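Local structure of CRISPR system Cmr subunit Cmr6 (Pyrococcus furiosus, 4W8V) at residues Ile50-Thr63 with Ser220-Gly232. The protein binds RNA as the Cmr6 subunit that, with Cmr1, caps the type III-B Cmr ribonucleoprotein complex of CRISPR antiviral defence. Residues are numbered along the deposited sequence; the frame is centred on the assembly and turned at random.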
loop_
_atom_site.group_PDB
_atom_site.type_symbol
_atom_site.label_atom_id
_atom_site.label_comp_id
_atom_site.label_asym_id
_atom_site.label_seq_id
_atom_site.Cartn_x
_atom_site.Cartn_y
_atom_site.Cartn_z
ATOM N N ILE A 50 6.391 -0.316 -9.232
ATOM C CA ILE A 50 5.543 -0.785 -8.143
ATOM C C ILE A 50 4.102 -0.732 -8.596
ATOM O O ILE A 50 3.575 0.353 -8.846
ATOM C CB ILE A 50 5.704 0.090 -6.894
ATOM C CG1 ILE A 50 7.149 0.037 -6.378
ATOM C CG2 ILE A 50 4.704 -0.322 -5.834
ATOM C CD1 ILE A 50 7.694 1.396 -5.939
ATOM N N PRO A 51 3.449 -1.903 -8.694
ATOM C CA PRO A 51 2.056 -1.983 -9.149
ATOM C C PRO A 51 1.108 -1.163 -8.277
ATOM O O PRO A 51 1.207 -1.163 -7.056
ATOM C CB PRO A 51 1.730 -3.477 -9.045
ATOM C CG PRO A 51 3.019 -4.169 -8.967
ATOM C CD PRO A 51 4.005 -3.225 -8.366
ATOM N N GLY A 52 0.188 -0.461 -8.911
ATOM C CA GLY A 52 -0.783 0.339 -8.187
ATOM C C GLY A 52 -1.689 -0.494 -7.291
ATOM O O GLY A 52 -2.267 0.014 -6.328
ATOM N N SER A 53 -1.835 -1.775 -7.620
ATOM C CA SER A 53 -2.618 -2.684 -6.795
ATOM C C SER A 53 -1.876 -2.930 -5.488
ATOM O O SER A 53 -2.493 -3.062 -4.432
ATOM C CB SER A 53 -2.907 -4.001 -7.536
ATOM O OG SER A 53 -1.723 -4.755 -7.765
ATOM N N ALA A 54 -0.550 -2.965 -5.549
ATOM C CA ALA A 54 0.244 -3.065 -4.331
ATOM C C ALA A 54 0.172 -1.774 -3.507
ATOM O O ALA A 54 0.120 -1.826 -2.283
ATOM C CB ALA A 54 1.686 -3.406 -4.650
ATOM N N ILE A 55 0.164 -0.622 -4.174
ATOM C CA ILE A 55 0.012 0.650 -3.471
ATOM C C ILE A 55 -1.359 0.699 -2.798
ATOM O O ILE A 55 -1.472 1.085 -1.631
ATOM C CB ILE A 55 0.200 1.844 -4.424
ATOM C CG1 ILE A 55 1.668 1.908 -4.847
ATOM C CG2 ILE A 55 -0.214 3.166 -3.749
ATOM C CD1 ILE A 55 2.060 3.182 -5.516
ATOM N N LYS A 56 -2.386 0.243 -3.512
ATOM C CA LYS A 56 -3.733 0.153 -2.956
ATOM C C LYS A 56 -3.822 -0.794 -1.757
ATOM O O LYS A 56 -4.446 -0.473 -0.755
ATOM C CB LYS A 56 -4.702 -0.315 -4.038
ATOM C CG LYS A 56 -6.154 -0.210 -3.647
ATOM C CD LYS A 56 -7.061 -0.705 -4.752
ATOM C CE LYS A 56 -8.473 -0.204 -4.520
ATOM N NZ LYS A 56 -9.474 -0.770 -5.459
ATOM N N GLY A 57 -3.211 -1.968 -1.877
ATOM C CA GLY A 57 -3.202 -2.953 -0.812
ATOM C C GLY A 57 -2.595 -2.476 0.490
ATOM O O GLY A 57 -3.234 -2.540 1.546
ATOM N N VAL A 58 -1.357 -2.002 0.430
ATOM C CA VAL A 58 -0.709 -1.469 1.621
ATOM C C VAL A 58 -1.495 -0.282 2.226
ATOM O O VAL A 58 -1.545 -0.132 3.443
ATOM C CB VAL A 58 0.744 -1.052 1.325
ATOM C CG1 VAL A 58 0.792 0.139 0.351
ATOM C CG2 VAL A 58 1.491 -0.732 2.621
ATOM N N THR A 59 -2.130 0.539 1.387
ATOM C CA THR A 59 -2.922 1.672 1.874
ATOM C C THR A 59 -4.242 1.214 2.499
ATOM O O THR A 59 -4.652 1.754 3.511
ATOM C CB THR A 59 -3.217 2.696 0.744
ATOM O OG1 THR A 59 -1.992 3.155 0.187
ATOM C CG2 THR A 59 -3.958 3.896 1.280
ATOM N N ARG A 60 -4.915 0.251 1.870
ATOM C CA ARG A 60 -6.010 -0.499 2.487
ATOM C C ARG A 60 -5.626 -1.005 3.884
ATOM O O ARG A 60 -6.335 -0.805 4.862
ATOM C CB ARG A 60 -6.380 -1.742 1.663
ATOM C CG ARG A 60 -7.306 -1.615 0.483
ATOM C CD ARG A 60 -7.655 -3.055 0.068
ATOM N NE ARG A 60 -8.247 -3.187 -1.259
ATOM C CZ ARG A 60 -9.552 -3.178 -1.500
ATOM N NH1 ARG A 60 -10.406 -3.014 -0.504
ATOM N NH2 ARG A 60 -10.004 -3.310 -2.738
ATOM N N HIS A 61 -4.502 -1.709 3.924
ATOM C CA HIS A 61 -4.008 -2.361 5.122
ATOM C C HIS A 61 -3.838 -1.379 6.252
ATOM O O HIS A 61 -4.236 -1.644 7.389
ATOM C CB HIS A 61 -2.676 -3.053 4.829
ATOM C CG HIS A 61 -2.097 -3.787 5.996
ATOM N ND1 HIS A 61 -1.389 -3.155 6.998
ATOM C CD2 HIS A 61 -2.080 -5.109 6.304
ATOM C CE1 HIS A 61 -0.985 -4.051 7.884
ATOM N NE2 HIS A 61 -1.386 -5.239 7.485
ATOM N N LEU A 62 -3.243 -0.241 5.927
ATOM C CA LEU A 62 -3.058 0.846 6.873
ATOM C C LEU A 62 -4.371 1.212 7.543
ATOM O O LEU A 62 -4.439 1.331 8.773
ATOM C CB LEU A 62 -2.469 2.069 6.166
ATOM C CG LEU A 62 -2.372 3.372 6.957
ATOM C CD1 LEU A 62 -1.546 3.204 8.208
ATOM C CD2 LEU A 62 -1.777 4.466 6.081
ATOM N N THR A 63 -5.420 1.367 6.736
ATOM C CA THR A 63 -6.695 1.837 7.264
ATOM C C THR A 63 -7.417 0.775 8.089
ATOM O O THR A 63 -8.198 1.115 8.974
ATOM C CB THR A 63 -7.635 2.319 6.139
ATOM O OG1 THR A 63 -8.141 1.193 5.421
ATOM C CG2 THR A 63 -6.883 3.240 5.178
ATOM N N SER A 220 -2.786 11.176 0.576
ATOM C CA SER A 220 -2.179 11.383 1.880
ATOM C C SER A 220 -2.028 10.050 2.604
ATOM O O SER A 220 -1.046 9.810 3.295
ATOM C CB SER A 220 -3.020 12.358 2.702
ATOM O OG SER A 220 -2.789 13.686 2.283
ATOM N N LEU A 221 -3.003 9.176 2.414
ATOM C CA LEU A 221 -2.910 7.842 2.954
ATOM C C LEU A 221 -1.775 7.078 2.273
ATOM O O LEU A 221 -1.031 6.360 2.924
ATOM C CB LEU A 221 -4.250 7.113 2.802
ATOM C CG LEU A 221 -5.351 7.596 3.750
ATOM C CD1 LEU A 221 -6.644 6.865 3.477
ATOM C CD2 LEU A 221 -4.920 7.421 5.211
ATOM N N VAL A 222 -1.618 7.263 0.969
ATOM C CA VAL A 222 -0.589 6.547 0.219
ATOM C C VAL A 222 0.806 6.967 0.681
ATOM O O VAL A 222 1.696 6.123 0.876
ATOM C CB VAL A 222 -0.763 6.793 -1.291
ATOM C CG1 VAL A 222 0.509 6.467 -2.068
ATOM C CG2 VAL A 222 -1.951 6.002 -1.811
ATOM N N LYS A 223 0.977 8.278 0.865
ATOM C CA LYS A 223 2.169 8.849 1.464
ATOM C C LYS A 223 2.478 8.169 2.779
ATOM O O LYS A 223 3.594 7.701 3.015
ATOM C CB LYS A 223 1.986 10.354 1.722
ATOM C CG LYS A 223 2.657 11.290 0.733
ATOM C CD LYS A 223 2.391 12.764 1.080
ATOM C CE LYS A 223 3.294 13.250 2.210
ATOM N NZ LYS A 223 4.719 13.354 1.781
ATOM N N LEU A 224 1.483 8.188 3.655
ATOM C CA LEU A 224 1.597 7.619 4.981
ATOM C C LEU A 224 2.029 6.159 4.891
ATOM O O LEU A 224 2.941 5.715 5.584
ATOM C CB LEU A 224 0.258 7.761 5.709
ATOM C CG LEU A 224 0.116 7.400 7.181
ATOM C CD1 LEU A 224 1.241 8.005 8.007
ATOM C CD2 LEU A 224 -1.237 7.898 7.648
ATOM N N ALA A 225 1.397 5.418 3.996
ATOM C CA ALA A 225 1.650 3.982 3.884
ATOM C C ALA A 225 3.040 3.662 3.304
ATOM O O ALA A 225 3.679 2.691 3.710
ATOM C CB ALA A 225 0.537 3.332 3.044
ATOM N N LEU A 226 3.534 4.493 2.389
ATOM C CA LEU A 226 4.846 4.245 1.771
ATOM C C LEU A 226 5.996 4.569 2.715
ATOM O O LEU A 226 7.066 3.974 2.630
ATOM C CB LEU A 226 5.007 5.055 0.479
ATOM C CG LEU A 226 4.022 4.788 -0.672
ATOM C CD1 LEU A 226 4.344 5.694 -1.894
ATOM C CD2 LEU A 226 3.978 3.328 -1.088
ATOM N N ARG A 227 5.788 5.533 3.598
ATOM C CA ARG A 227 6.815 5.921 4.552
ATOM C C ARG A 227 6.885 4.926 5.704
ATOM O O ARG A 227 7.959 4.470 6.061
ATOM C CB ARG A 227 6.523 7.321 5.083
ATOM C CG ARG A 227 7.607 7.943 5.935
ATOM C CD ARG A 227 7.118 9.278 6.488
ATOM N NE ARG A 227 6.011 9.091 7.419
ATOM C CZ ARG A 227 5.010 9.950 7.590
ATOM N NH1 ARG A 227 4.959 11.066 6.884
ATOM N NH2 ARG A 227 4.054 9.688 8.473
ATOM N N ASP A 228 5.731 4.558 6.257
ATOM C CA ASP A 228 5.713 3.795 7.505
ATOM C C ASP A 228 5.479 2.280 7.365
ATOM O O ASP A 228 5.864 1.526 8.247
ATOM C CB ASP A 228 4.672 4.400 8.459
ATOM C CG ASP A 228 5.044 5.822 8.906
ATOM O OD1 ASP A 228 6.207 6.237 8.697
ATOM O OD2 ASP A 228 4.184 6.523 9.475
ATOM N N LEU A 229 4.885 1.821 6.269
ATOM C CA LEU A 229 4.653 0.383 6.089
ATOM C C LEU A 229 5.545 -0.223 5.000
ATOM O O LEU A 229 6.139 -1.274 5.186
ATOM C CB LEU A 229 3.183 0.122 5.765
ATOM C CG LEU A 229 2.233 0.600 6.871
ATOM C CD1 LEU A 229 0.777 0.298 6.550
ATOM C CD2 LEU A 229 2.616 -0.036 8.187
ATOM N N GLY A 230 5.641 0.445 3.857
ATOM C CA GLY A 230 6.508 -0.043 2.804
ATOM C C GLY A 230 5.799 -0.873 1.750
ATOM O O GLY A 230 4.728 -1.442 1.999
ATOM N N VAL A 231 6.403 -0.931 0.565
ATOM C CA VAL A 231 5.926 -1.786 -0.513
ATOM C C VAL A 231 7.031 -2.740 -0.928
ATOM O O VAL A 231 8.185 -2.604 -0.499
ATOM C CB VAL A 231 5.486 -0.975 -1.747
ATOM C CG1 VAL A 231 4.082 -0.415 -1.569
ATOM C CG2 VAL A 231 6.506 0.127 -2.033
ATOM N N GLY A 232 6.675 -3.699 -1.775
ATOM C CA GLY A 232 7.615 -4.722 -2.184
ATOM C C GLY A 232 7.677 -5.784 -1.108
ATOM O O GLY A 232 6.810 -5.841 -0.231
#
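L62 reaches across to helix 212-228 with its CD2 methyl, which lies 3.7 Å from L224 CG and also rests on the A225 methyl. With its CG anti to the backbone N (chi1 172°), L62 extends toward helix 212-228 and crosses the L224 side chain at about a right angle, while L62 CB takes up L229 CD1 at 3.7 Å. One turn earlier V58 splits its branches: CG1 meets V231 CG1 at 3.8 Å. The V58 and L229 side chains slide past each other in opposite directions, CG2 of V58 coming within 3.4 Å of G230 O. T59 sets CG2 3.6 Å from L221 CB and OG1 against V222 CG2 and the A225 methyl. The helices cross at 90° with axes 8.8 Å apart, close to the spatial centre of this RAMP-superfamily portion of Cmr6. No hydrogen bond spans the pair; the buried T59 hydroxyl instead donates to I55 O, on the opposite face of that carbonyl from T59 N. G230, the first residue to leave helical geometry, has positive phi, and V231 after it packs against V58 and I50. Farther out, V222 also touches V205 and V207 of strand 202-209, T59 and T63 touch F133 of helix 122-133, and V231 pairs through its backbone with G240.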